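Local coordinates for protein PLP-Dependent L-Arginine Hydroxylase MppP (Streptomyces wadayamensis, PDB 6C9B) that oxidises L-arginine with the help of pyridoxal 5'-phosphate, and is bound here with 4-hydroxy-2-ketoarginine, one of its products, at residues T70-H75 with A197-H202; E169-L174 with Y203-E208; I96-L101 with R123-D128; V105-L110 with S148-V153. One frame throughout, in Å; residues are numbered along the deposited sequence.

Interaction 1. Residues T70-H75 with A197-H202; sequences TLLGQH and AAHYDH
The side-chain amide of Gln74 plugs into the turn that leads from Tyr200 into helix 202-209, and this is the tight part of the contact. Gln74 OE1 accepts the backbone N of His202 at 2.8 Å, while Gln74 NE2 donates both to Tyr200 O at 2.9 Å and, on its own side, to Leu72 O. A bend at chi2 (-49°) folds the chain back, and Leu72 O and Tyr200 O both lie close to the amide plane. Three bonds thus fix the rotation of this buried group. Tyr200 O is gripped twice, since His202 ND1 approaches it from the face opposite to Gln74 NE2. Beside the amide, Leu72 CD2 packs on His199 NE2 at 3.8 Å, a nitrogen whose hydrogen bond goes to Arg192 O.

Gly73, with positive phi, ends helix 57-71 in a Schellman motif, and Gly73 CA lies 3.5 Å from His199 O. Toward the solvent side the fit is looser: a water bridges Gly73 O and His199 O, and exposed His75 has its backbone N 3.3 Å from Asp201 OD2, too badly angled for a hydrogen bond. Asp201 is the N-cap of helix 202-209, OD1 holding Ala204 N and OD2 reaching Gly76 N. The end of helix 57-71 is thereby joined to the start of helix 202-209, with Leu274 of helix 256-291 against Leu72 and His199, and helix 168-181 against Tyr200 and His202.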
loop_
_atom_site.group_PDB
_atom_site.type_symbol
_atom_site.label_atom_id
_atom_site.label_comp_id
_atom_site.label_asym_id
_atom_site.label_seq_id
_atom_site.Cartn_x
_atom_site.Cartn_y
_atom_site.Cartn_z
ATOM N N THR B 70 11.508 15.000 -14.415
ATOM C CA THR B 70 11.953 15.810 -15.548
ATOM C C THR B 70 10.932 15.778 -16.677
ATOM O O THR B 70 10.698 16.798 -17.339
ATOM C CB THR B 70 13.323 15.338 -16.050
ATOM O OG1 THR B 70 13.228 14.007 -16.549
ATOM C CG2 THR B 70 14.331 15.380 -14.943
ATOM N N LEU B 71 10.310 14.618 -16.911
ATOM C CA LEU B 71 9.258 14.522 -17.917
ATOM C C LEU B 71 8.220 15.603 -17.736
ATOM O O LEU B 71 7.717 16.170 -18.719
ATOM C CB LEU B 71 8.573 13.158 -17.832
ATOM C CG LEU B 71 7.286 12.962 -18.644
ATOM C CD1 LEU B 71 7.628 12.840 -20.106
ATOM C CD2 LEU B 71 6.518 11.734 -18.202
ATOM N N LEU B 72 7.872 15.896 -16.483
ATOM C CA LEU B 72 6.760 16.788 -16.190
ATOM C C LEU B 72 7.220 18.165 -15.705
ATOM O O LEU B 72 6.425 18.909 -15.120
ATOM C CB LEU B 72 5.822 16.121 -15.179
ATOM C CG LEU B 72 5.211 14.783 -15.647
ATOM C CD1 LEU B 72 4.253 14.243 -14.584
ATOM C CD2 LEU B 72 4.474 14.912 -16.987
ATOM N N GLY B 73 8.474 18.539 -15.980
ATOM C CA GLY B 73 8.924 19.904 -15.804
ATOM C C GLY B 73 9.396 20.217 -14.408
ATOM O O GLY B 73 9.665 21.388 -14.106
ATOM N N GLN B 74 9.497 19.215 -13.550
ATOM C CA GLN B 74 9.765 19.434 -12.132
ATOM C C GLN B 74 11.257 19.304 -11.850
ATOM O O GLN B 74 11.700 18.487 -11.038
ATOM C CB GLN B 74 8.949 18.458 -11.292
ATOM C CG GLN B 74 7.468 18.494 -11.563
ATOM C CD GLN B 74 6.918 19.905 -11.545
ATOM O OE1 GLN B 74 6.904 20.570 -10.508
ATOM N NE2 GLN B 74 6.502 20.380 -12.689
ATOM N N HIS B 75 12.025 20.173 -12.518
ATOM C CA HIS B 75 13.483 20.050 -12.521
ATOM C C HIS B 75 14.105 20.317 -11.157
ATOM O O HIS B 75 15.162 19.759 -10.854
ATOM C CB HIS B 75 14.074 21.007 -13.556
ATOM C CG HIS B 75 13.477 20.846 -14.915
ATOM N ND1 HIS B 75 13.659 19.712 -15.677
ATOM C CD2 HIS B 75 12.665 21.659 -15.632
ATOM C CE1 HIS B 75 12.993 19.839 -16.812
ATOM N NE2 HIS B 75 12.384 21.012 -16.810
ATOM N N ALA B 197 -0.358 22.901 -18.285
ATOM C CA ALA B 197 -0.436 24.059 -17.400
ATOM C C ALA B 197 0.111 23.741 -16.012
ATOM O O ALA B 197 0.441 24.662 -15.256
ATOM C CB ALA B 197 -1.883 24.544 -17.279
ATOM N N ALA B 198 0.209 22.464 -15.658
ATOM C CA ALA B 198 0.770 22.054 -14.384
ATOM C C ALA B 198 2.228 21.644 -14.489
ATOM O O ALA B 198 2.749 21.036 -13.547
ATOM C CB ALA B 198 -0.044 20.895 -13.792
ATOM N N HIS B 199 2.896 21.939 -15.611
ATOM C CA HIS B 199 4.272 21.498 -15.808
ATOM C C HIS B 199 5.288 22.595 -15.557
ATOM O O HIS B 199 6.480 22.367 -15.760
ATOM C CB HIS B 199 4.463 20.935 -17.212
ATOM C CG HIS B 199 3.644 19.709 -17.472
ATOM N ND1 HIS B 199 3.663 19.039 -18.680
ATOM C CD2 HIS B 199 2.759 19.052 -16.683
ATOM C CE1 HIS B 199 2.812 18.027 -18.620
ATOM N NE2 HIS B 199 2.261 18.007 -17.416
ATOM N N TYR B 200 4.864 23.766 -15.093
ATOM C CA TYR B 200 5.834 24.691 -14.539
ATOM C C TYR B 200 6.422 24.078 -13.273
ATOM O O TYR B 200 5.813 23.211 -12.642
ATOM C CB TYR B 200 5.187 26.041 -14.260
ATOM C CG TYR B 200 4.170 26.057 -13.145
ATOM C CD1 TYR B 200 4.577 26.208 -11.820
ATOM C CD2 TYR B 200 2.805 25.947 -13.402
ATOM C CE1 TYR B 200 3.656 26.260 -10.789
ATOM C CE2 TYR B 200 1.868 25.976 -12.361
ATOM C CZ TYR B 200 2.323 26.122 -11.062
ATOM O OH TYR B 200 1.453 26.193 -10.011
ATOM N N ASP B 201 7.634 24.499 -12.923
ATOM C CA ASP B 201 8.388 23.835 -11.854
ATOM C C ASP B 201 7.810 24.232 -10.495
ATOM O O ASP B 201 8.016 25.350 -10.020
ATOM C CB ASP B 201 9.863 24.214 -11.957
ATOM C CG ASP B 201 10.742 23.398 -11.036
ATOM O OD1 ASP B 201 10.231 22.854 -10.033
ATOM O OD2 ASP B 201 11.952 23.274 -11.335
ATOM N N HIS B 202 7.054 23.321 -9.871
ATOM C CA HIS B 202 6.418 23.603 -8.578
ATOM C C HIS B 202 7.430 23.649 -7.450
ATOM O O HIS B 202 7.263 24.401 -6.480
ATOM C CB HIS B 202 5.376 22.522 -8.248
ATOM C CG HIS B 202 4.129 22.595 -9.075
ATOM N ND1 HIS B 202 4.143 22.860 -10.428
ATOM C CD2 HIS B 202 2.830 22.395 -8.743
ATOM C CE1 HIS B 202 2.904 22.865 -10.884
ATOM N NE2 HIS B 202 2.086 22.586 -9.885
HETATM O O HOH W 1 9.243 23.442 -15.955
#

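Interaction 2. Residues E169-L174 with Y203-E208; sequences ERLRRL and YAVLQE
Leu171 and Arg172 meet Val205, Leu206 and Glu208 where two helices lie side by side on one face of the large sheet. Helices 168-181 and 202-209 are the connections of successive beta-alpha-beta crossovers, from strand 152-156 to strand 184-188 and from there to strand 212-218. The same handedness of crossover puts them in the same layer, nearly aligned: the axes of the two segments approach to 9.2 Å and cross at -27°.

Leu171 comes first and points toward the partner helix. Leu171 CG lies 3.9 Å from Val205 CG1, and Leu171 CD2 touches the same valine, the two side chains meeting at a slant. Leu171 CD1 reaches on to Leu206 CD2 at 4.3 Å, at the bottom of the groove where Leu185 of the sheet touches both leucines; Leu187 and Tyr200 also pack on Leu171.

Arg172 follows, its CA the nearest to that of Val205 across the segments (5.8 Å). Val205 turns CG1 away from its own backbone N (chi1 177°), which drives the methyl against the arginine backbone, Val205 CG1 lying 3.5 Å from Arg172 CA. The arginine side chain runs out along the rim, straight as far as CD and then bent at chi3. Its NH1 forms a salt bridge with Glu168 OE1 in its own helix. The salt bridge across the helices is long and probably the weaker of the two: Glu208 OE2 sits at the edge of the guanidinium, near its plane, 3.6 Å from Arg172 NE, with the carboxylate turned 70° to it.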
loop_
_atom_site.group_PDB
_atom_site.type_symbol
_atom_site.label_atom_id
_atom_site.label_comp_id
_atom_site.label_asym_id
_atom_site.label_seq_id
_atom_site.Cartn_x
_atom_site.Cartn_y
_atom_site.Cartn_z
ATOM N N GLU B 169 1.292 31.732 -10.418
ATOM C CA GLU B 169 1.242 32.948 -9.619
ATOM C C GLU B 169 0.437 32.731 -8.343
ATOM O O GLU B 169 0.759 33.310 -7.302
ATOM C CB GLU B 169 0.672 34.098 -10.461
ATOM C CG GLU B 169 -0.743 33.854 -11.028
ATOM C CD GLU B 169 -0.813 33.178 -12.425
ATOM O OE1 GLU B 169 0.168 32.535 -12.897
ATOM O OE2 GLU B 169 -1.899 33.289 -13.051
ATOM N N ARG B 170 -0.581 31.878 -8.390
ATOM C CA ARG B 170 -1.342 31.600 -7.173
ATOM C C ARG B 170 -0.614 30.614 -6.274
ATOM O O ARG B 170 -0.618 30.779 -5.049
ATOM C CB ARG B 170 -2.733 31.080 -7.527
ATOM C CG ARG B 170 -3.606 30.690 -6.326
ATOM C CD ARG B 170 -3.794 31.804 -5.301
ATOM N NE ARG B 170 -4.469 32.982 -5.851
ATOM C CZ ARG B 170 -4.492 34.178 -5.258
ATOM N NH1 ARG B 170 -3.888 34.370 -4.095
ATOM N NH2 ARG B 170 -5.125 35.185 -5.829
ATOM N N LEU B 171 0.043 29.595 -6.848
ATOM C CA LEU B 171 0.888 28.743 -6.010
ATOM C C LEU B 171 1.913 29.586 -5.282
ATOM O O LEU B 171 2.139 29.402 -4.077
ATOM C CB LEU B 171 1.594 27.671 -6.841
ATOM C CG LEU B 171 2.503 26.734 -6.020
ATOM C CD1 LEU B 171 1.725 25.913 -4.995
ATOM C CD2 LEU B 171 3.309 25.767 -6.909
ATOM N N ARG B 172 2.522 30.532 -5.989
ATOM C CA ARG B 172 3.540 31.375 -5.366
ATOM C C ARG B 172 2.949 32.155 -4.207
ATOM O O ARG B 172 3.515 32.185 -3.106
ATOM C CB ARG B 172 4.153 32.326 -6.408
ATOM C CG ARG B 172 5.149 33.318 -5.809
ATOM C CD ARG B 172 5.806 34.169 -6.904
ATOM N NE ARG B 172 6.516 33.306 -7.847
ATOM C CZ ARG B 172 6.154 33.066 -9.109
ATOM N NH1 ARG B 172 6.887 32.234 -9.840
ATOM N NH2 ARG B 172 5.090 33.655 -9.654
ATOM N N ARG B 173 1.795 32.788 -4.431
ATOM C CA ARG B 173 1.183 33.574 -3.365
ATOM C C ARG B 173 0.765 32.695 -2.190
ATOM O O ARG B 173 0.952 33.067 -1.023
ATOM C CB ARG B 173 -0.015 34.352 -3.902
ATOM C CG ARG B 173 -0.670 35.234 -2.851
ATOM C CD ARG B 173 0.277 36.369 -2.391
ATOM N NE ARG B 173 -0.129 36.928 -1.105
ATOM C CZ ARG B 173 0.701 37.330 -0.141
ATOM N NH1 ARG B 173 2.025 37.239 -0.281
ATOM N NH2 ARG B 173 0.194 37.820 0.983
ATOM N N LEU B 174 0.200 31.526 -2.471
ATOM C CA LEU B 174 -0.213 30.626 -1.397
ATOM C C LEU B 174 0.993 30.152 -0.586
ATOM O O LEU B 174 0.941 30.079 0.645
ATOM C CB LEU B 174 -0.959 29.445 -2.015
ATOM C CG LEU B 174 -1.615 28.438 -1.087
ATOM C CD1 LEU B 174 -2.646 29.098 -0.186
ATOM C CD2 LEU B 174 -2.301 27.371 -1.939
ATOM N N TYR B 203 8.474 22.840 -7.547
ATOM C CA TYR B 203 9.469 22.799 -6.484
ATOM C C TYR B 203 10.267 24.091 -6.431
ATOM O O TYR B 203 10.622 24.559 -5.342
ATOM C CB TYR B 203 10.354 21.568 -6.677
ATOM C CG TYR B 203 9.530 20.316 -6.542
ATOM C CD1 TYR B 203 9.269 19.785 -5.292
ATOM C CD2 TYR B 203 8.960 19.690 -7.659
ATOM C CE1 TYR B 203 8.480 18.649 -5.135
ATOM C CE2 TYR B 203 8.167 18.549 -7.504
ATOM C CZ TYR B 203 7.938 18.048 -6.224
ATOM O OH TYR B 203 7.167 16.943 -6.015
ATOM N N ALA B 204 10.523 24.700 -7.589
ATOM C CA ALA B 204 11.186 25.996 -7.607
ATOM C C ALA B 204 10.354 27.037 -6.882
ATOM O O ALA B 204 10.879 27.817 -6.081
ATOM C CB ALA B 204 11.452 26.409 -9.053
ATOM N N VAL B 205 9.043 27.041 -7.132
ATOM C CA VAL B 205 8.145 27.970 -6.447
ATOM C C VAL B 205 8.173 27.716 -4.947
ATOM O O VAL B 205 8.337 28.640 -4.141
ATOM C CB VAL B 205 6.715 27.853 -7.007
ATOM C CG1 VAL B 205 5.767 28.769 -6.235
ATOM C CG2 VAL B 205 6.697 28.201 -8.504
ATOM N N LEU B 206 8.011 26.459 -4.547
ATOM C CA LEU B 206 7.939 26.146 -3.121
ATOM C C LEU B 206 9.233 26.491 -2.402
ATOM O O LEU B 206 9.212 27.048 -1.294
ATOM C CB LEU B 206 7.622 24.662 -2.933
ATOM C CG LEU B 206 6.229 24.271 -3.393
ATOM C CD1 LEU B 206 6.125 22.767 -3.459
ATOM C CD2 LEU B 206 5.132 24.865 -2.508
ATOM N N GLN B 207 10.370 26.154 -3.006
ATOM C CA GLN B 207 11.649 26.440 -2.369
ATOM C C GLN B 207 11.920 27.939 -2.321
ATOM O O GLN B 207 12.484 28.435 -1.340
ATOM C CB GLN B 207 12.758 25.674 -3.099
ATOM C CG GLN B 207 12.610 24.163 -2.890
ATOM C CD GLN B 207 13.285 23.298 -3.947
ATOM O OE1 GLN B 207 13.546 23.735 -5.072
ATOM N NE2 GLN B 207 13.561 22.048 -3.584
ATOM N N GLU B 208 11.563 28.675 -3.372
ATOM C CA GLU B 208 11.783 30.120 -3.355
ATOM C C GLU B 208 10.958 30.790 -2.260
ATOM O O GLU B 208 11.399 31.777 -1.647
ATOM C CB GLU B 208 11.444 30.727 -4.719
ATOM C CG GLU B 208 11.440 32.275 -4.756
ATOM C CD GLU B 208 10.900 32.852 -6.066
ATOM O OE1 GLU B 208 11.670 33.515 -6.796
ATOM O OE2 GLU B 208 9.702 32.652 -6.363
#

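Interaction 3. Residues I96-L101 with R123-D128; sequences ILARSL and RGNGLD
Asn125 lays its amide against the flank of helix 90-101, over Ala98 and Arg99. Asn125 ND2 packs on Ala98 CB at 3.6 Å, while Asn125 OD1 lies alongside the arginine chain, 3.5 Å from Arg99 CB and 3.6 Å from Arg99 CD. A chi1 of -78° sets Asn125 CG beside the backbone N, which brings the amide onto Ala98 and Arg99. The polar ends look to other partners: Asn125 ND2 donates to Leu121 O and to Glu95 OE1 of its own chain, and Arg99 NE forms a salt bridge with Glu95 of the second subunit.

One residue beyond Asn125, Gly126 closes helix 116-124 in a Schellman motif and turns the chain toward strand 128-133. Leu127 then rests its CD1 methyl against both Ala98 O (3.5 Å) and Leu101 CB (3.8 Å). Leu122 packs on Ala98, Leu101 and Leu127 from the preceding turns.

The segments are therefore joined by van der Waals contact alone, at the dimer interface, where Asn125 also touches Arg99 of the second subunit. Held by ND2, the amide keeps its oxygen beside the arginine methylenes, and its partial negative charge may mildly favour the nearby cationic side chain.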
loop_
_atom_site.group_PDB
_atom_site.type_symbol
_atom_site.label_atom_id
_atom_site.label_comp_id
_atom_site.label_asym_id
_atom_site.label_seq_id
_atom_site.Cartn_x
_atom_site.Cartn_y
_atom_site.Cartn_z
ATOM N N ILE B 96 0.289 8.310 5.350
ATOM C CA ILE B 96 1.491 8.699 6.085
ATOM C C ILE B 96 1.425 10.177 6.440
ATOM O O ILE B 96 1.696 10.573 7.584
ATOM C CB ILE B 96 2.738 8.359 5.248
ATOM C CG1 ILE B 96 2.908 6.845 5.144
ATOM C CG2 ILE B 96 3.981 8.987 5.848
ATOM C CD1 ILE B 96 3.861 6.417 4.040
ATOM N N LEU B 97 1.065 11.016 5.460
ATOM C CA LEU B 97 1.005 12.453 5.702
ATOM C C LEU B 97 -0.058 12.775 6.742
ATOM O O LEU B 97 0.130 13.634 7.608
ATOM C CB LEU B 97 0.726 13.188 4.390
ATOM C CG LEU B 97 0.507 14.704 4.475
ATOM C CD1 LEU B 97 1.737 15.387 5.059
ATOM C CD2 LEU B 97 0.155 15.291 3.102
ATOM N N ALA B 98 -1.207 12.140 6.633
ATOM C CA ALA B 98 -2.299 12.462 7.542
ATOM C C ALA B 98 -1.930 12.081 8.971
ATOM O O ALA B 98 -2.165 12.849 9.910
ATOM C CB ALA B 98 -3.563 11.738 7.092
ATOM N N ARG B 99 -1.402 10.866 9.163
ATOM C CA ARG B 99 -1.027 10.463 10.511
ATOM C C ARG B 99 0.101 11.347 11.024
ATOM O O ARG B 99 0.127 11.692 12.212
ATOM C CB ARG B 99 -0.649 8.979 10.543
ATOM C CG ARG B 99 -0.471 8.486 11.995
ATOM C CD ARG B 99 -1.117 7.142 12.217
ATOM N NE ARG B 99 -0.422 6.029 11.591
ATOM C CZ ARG B 99 0.740 5.542 12.009
ATOM N NH1 ARG B 99 1.250 4.481 11.408
ATOM N NH2 ARG B 99 1.407 6.132 12.999
ATOM N N SER B 100 1.002 11.781 10.126
ATOM C CA SER B 100 2.087 12.680 10.523
ATOM C C SER B 100 1.555 14.051 10.926
ATOM O O SER B 100 2.010 14.631 11.923
ATOM C CB SER B 100 3.083 12.844 9.388
ATOM O OG SER B 100 3.723 11.606 9.105
ATOM N N LEU B 101 0.625 14.598 10.142
ATOM C CA LEU B 101 0.004 15.874 10.497
ATOM C C LEU B 101 -0.642 15.820 11.869
ATOM O O LEU B 101 -0.593 16.802 12.618
ATOM C CB LEU B 101 -1.039 16.263 9.450
ATOM C CG LEU B 101 -0.493 16.831 8.149
ATOM C CD1 LEU B 101 -1.599 16.830 7.098
ATOM C CD2 LEU B 101 0.016 18.253 8.363
ATOM N N ARG B 123 -9.674 13.027 7.978
ATOM C CA ARG B 123 -10.633 12.918 9.067
ATOM C C ARG B 123 -10.384 11.673 9.899
ATOM O O ARG B 123 -10.514 11.699 11.133
ATOM C CB ARG B 123 -12.057 12.901 8.522
ATOM C CG ARG B 123 -12.606 14.220 8.042
ATOM C CD ARG B 123 -14.141 14.109 7.853
ATOM N NE ARG B 123 -14.819 15.402 7.707
ATOM C CZ ARG B 123 -15.524 15.793 6.643
ATOM N NH1 ARG B 123 -15.677 15.001 5.582
ATOM N NH2 ARG B 123 -16.091 16.994 6.644
ATOM N N GLY B 124 -10.060 10.558 9.237
ATOM C CA GLY B 124 -9.831 9.314 9.946
ATOM C C GLY B 124 -8.655 9.375 10.893
ATOM O O GLY B 124 -8.600 8.625 11.863
ATOM N N ASN B 125 -7.693 10.246 10.616
ATOM C CA ASN B 125 -6.558 10.438 11.500
ATOM C C ASN B 125 -6.761 11.601 12.459
ATOM O O ASN B 125 -5.798 12.032 13.102
ATOM C CB ASN B 125 -5.311 10.637 10.654
ATOM C CG ASN B 125 -4.784 9.327 10.118
ATOM O OD1 ASN B 125 -4.153 8.582 10.865
ATOM N ND2 ASN B 125 -5.073 9.020 8.879
ATOM N N GLY B 126 -7.982 12.090 12.595
ATOM C CA GLY B 126 -8.298 13.073 13.622
ATOM C C GLY B 126 -8.147 14.520 13.238
ATOM O O GLY B 126 -8.173 15.381 14.133
ATOM N N LEU B 127 -7.989 14.832 11.956
ATOM C CA LEU B 127 -7.878 16.207 11.508
ATOM C C LEU B 127 -9.258 16.799 11.215
ATOM O O LEU B 127 -10.083 16.191 10.522
ATOM C CB LEU B 127 -6.961 16.277 10.288
ATOM C CG LEU B 127 -5.554 15.831 10.716
ATOM C CD1 LEU B 127 -4.693 15.305 9.632
ATOM C CD2 LEU B 127 -4.839 16.952 11.538
ATOM N N ASP B 128 -9.497 18.001 11.731
ATOM C CA ASP B 128 -10.711 18.744 11.410
ATOM C C ASP B 128 -10.499 19.437 10.079
ATOM O O ASP B 128 -9.420 19.974 9.817
ATOM C CB ASP B 128 -11.009 19.768 12.498
ATOM C CG ASP B 128 -12.378 20.437 12.338
ATOM O OD1 ASP B 128 -13.305 19.818 11.774
ATOM O OD2 ASP B 128 -12.522 21.588 12.795
#

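Interaction 4. Residues V105-L110 with S148-V153; sequences VDRVAL and SSVGCV
This is a pairing of parallel strands inside the large, mostly parallel sheet of the fold type I PLP-dependent enzymes: strands 107-112 and 152-156 are neighbours there, with 128-133 on the far side of 107-112. The ladder begins at the loop leading into strand 152-156, where Gly151 N donates to Arg107 O at 2.9 Å. It resumes as Ala109 N bonds to Cys152 O, also at 2.9 Å. Cys152 N is buried without a partner in the model.

Side chains pack on both faces. Val108 CG2 meets Cys152 CB at 4.1 Å, on the face that Leu101 of helix 90-101 covers. On the other, Ala109 CB lies 4.2 Å from Val153 CG2 and also touches Val150. Just before the strand, Val105 CG1 rests 3.7 Å from Gly151 CA, so close that the absence of a side chain on Gly151 makes room for it.

Beyond the ladder, Arg107 holds Ser149, just ahead of strand 152-156. Bends at chi2 and chi3 turn the guanidinium side-on to Ser149, whose OG has its strongest bond to Leu146 O. Both Ser149 oxygens lie in the guanidinium plane: Arg107 NE donates almost straight to Ser149 O (174°) at 3.2 Å, and Arg107 NH1 to Ser149 OG at 3.0 Å.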
loop_
_atom_site.group_PDB
_atom_site.type_symbol
_atom_site.label_atom_id
_atom_site.label_comp_id
_atom_site.label_asym_id
_atom_site.label_seq_id
_atom_site.Cartn_x
_atom_site.Cartn_y
_atom_site.Cartn_z
ATOM N N VAL B 105 -0.926 19.090 14.245
ATOM C CA VAL B 105 -1.920 19.922 13.588
ATOM C C VAL B 105 -3.304 19.445 14.010
ATOM O O VAL B 105 -3.554 18.239 14.080
ATOM C CB VAL B 105 -1.747 19.832 12.062
ATOM C CG1 VAL B 105 -2.862 20.545 11.327
ATOM C CG2 VAL B 105 -0.384 20.381 11.689
ATOM N N ASP B 106 -4.207 20.391 14.240
ATOM C CA ASP B 106 -5.598 20.095 14.574
ATOM C C ASP B 106 -6.542 20.239 13.372
ATOM O O ASP B 106 -7.509 19.476 13.265
ATOM C CB ASP B 106 -6.084 21.025 15.700
ATOM C CG ASP B 106 -5.458 20.691 17.040
ATOM O OD1 ASP B 106 -5.254 19.493 17.306
ATOM O OD2 ASP B 106 -5.177 21.631 17.814
ATOM N N ARG B 107 -6.308 21.214 12.482
ATOM C CA ARG B 107 -7.250 21.550 11.408
ATOM C C ARG B 107 -6.499 21.736 10.092
ATOM O O ARG B 107 -5.367 22.240 10.069
ATOM C CB ARG B 107 -8.044 22.831 11.748
ATOM C CG ARG B 107 -8.598 22.875 13.164
ATOM C CD ARG B 107 -9.926 23.650 13.255
ATOM N NE ARG B 107 -9.890 24.919 12.545
ATOM C CZ ARG B 107 -10.954 25.530 12.032
ATOM N NH1 ARG B 107 -10.807 26.692 11.408
ATOM N NH2 ARG B 107 -12.161 24.986 12.125
ATOM N N VAL B 108 -7.138 21.332 8.990
ATOM C CA VAL B 108 -6.560 21.412 7.648
ATOM C C VAL B 108 -7.555 22.100 6.734
ATOM O O VAL B 108 -8.736 21.744 6.729
ATOM C CB VAL B 108 -6.224 20.006 7.103
ATOM C CG1 VAL B 108 -5.682 20.038 5.695
ATOM C CG2 VAL B 108 -5.257 19.307 8.026
ATOM N N ALA B 109 -7.091 23.101 5.981
ATOM C CA ALA B 109 -7.901 23.682 4.917
ATOM C C ALA B 109 -7.709 22.823 3.674
ATOM O O ALA B 109 -6.572 22.526 3.292
ATOM C CB ALA B 109 -7.493 25.134 4.668
ATOM N N LEU B 110 -8.821 22.358 3.084
ATOM C CA LEU B 110 -8.790 21.403 1.993
ATOM C C LEU B 110 -9.680 21.866 0.850
ATOM O O LEU B 110 -10.816 22.301 1.075
ATOM C CB LEU B 110 -9.259 20.023 2.460
ATOM C CG LEU B 110 -9.356 18.922 1.423
ATOM C CD1 LEU B 110 -8.019 18.595 0.793
ATOM C CD2 LEU B 110 -9.890 17.695 2.076
ATOM N N SER B 148 -4.493 31.412 10.279
ATOM C CA SER B 148 -4.153 31.318 11.692
ATOM C C SER B 148 -4.932 30.225 12.407
ATOM O O SER B 148 -4.602 29.897 13.552
ATOM C CB SER B 148 -4.399 32.661 12.388
ATOM O OG SER B 148 -5.784 32.874 12.617
ATOM N N SER B 149 -5.943 29.645 11.766
ATOM C CA SER B 149 -6.728 28.582 12.370
ATOM C C SER B 149 -6.405 27.188 11.846
ATOM O O SER B 149 -6.950 26.221 12.382
ATOM C CB SER B 149 -8.220 28.842 12.153
ATOM O OG SER B 149 -8.569 28.669 10.796
ATOM N N VAL B 150 -5.560 27.042 10.824
ATOM C CA VAL B 150 -5.228 25.716 10.321
ATOM C C VAL B 150 -3.717 25.534 10.349
ATOM O O VAL B 150 -2.948 26.498 10.329
ATOM C CB VAL B 150 -5.763 25.460 8.894
ATOM C CG1 VAL B 150 -7.269 25.598 8.861
ATOM C CG2 VAL B 150 -5.115 26.423 7.893
ATOM N N GLY B 151 -3.299 24.273 10.373
ATOM C CA GLY B 151 -1.885 23.950 10.375
ATOM C C GLY B 151 -1.363 23.530 9.015
ATOM O O GLY B 151 -0.146 23.349 8.841
ATOM N N CYS B 152 -2.281 23.340 8.064
ATOM C CA CYS B 152 -1.964 22.823 6.738
ATOM C C CYS B 152 -3.053 23.290 5.795
ATOM O O CYS B 152 -4.225 23.336 6.175
ATOM C CB CYS B 152 -1.890 21.300 6.734
ATOM S SG CYS B 152 -1.577 20.550 5.158
ATOM N N VAL B 153 -2.632 23.670 4.597
ATOM C CA VAL B 153 -3.508 23.934 3.455
ATOM C C VAL B 153 -3.188 22.865 2.436
ATOM O O VAL B 153 -2.015 22.669 2.103
ATOM C CB VAL B 153 -3.258 25.333 2.866
ATOM C CG1 VAL B 153 -4.097 25.541 1.616
ATOM C CG2 VAL B 153 -3.556 26.429 3.884
#

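How the interactions relate
From the N terminus, residues 70-75 open the longest loop, which closes only at 197-202 (interaction 1). Interactions 3 and 4 are nested inside it and cross each other: 96-101 and 105-110 open, then 123-128 and 148-153 close in the same order. They touch directly, Asp128 bonding by its backbone to Asp106 and Val108 as strand 128-133 joins the sheet. Interaction 2 opens after both have closed, at 169-174, and crosses interaction 1 by closing at 203-208; Tyr200 against Leu171 joins those two. Leu174 on Val153 links interaction 2 to interaction 4. Together they tie helices on both faces to the large sheet, and interaction 3 reaches the second subunit.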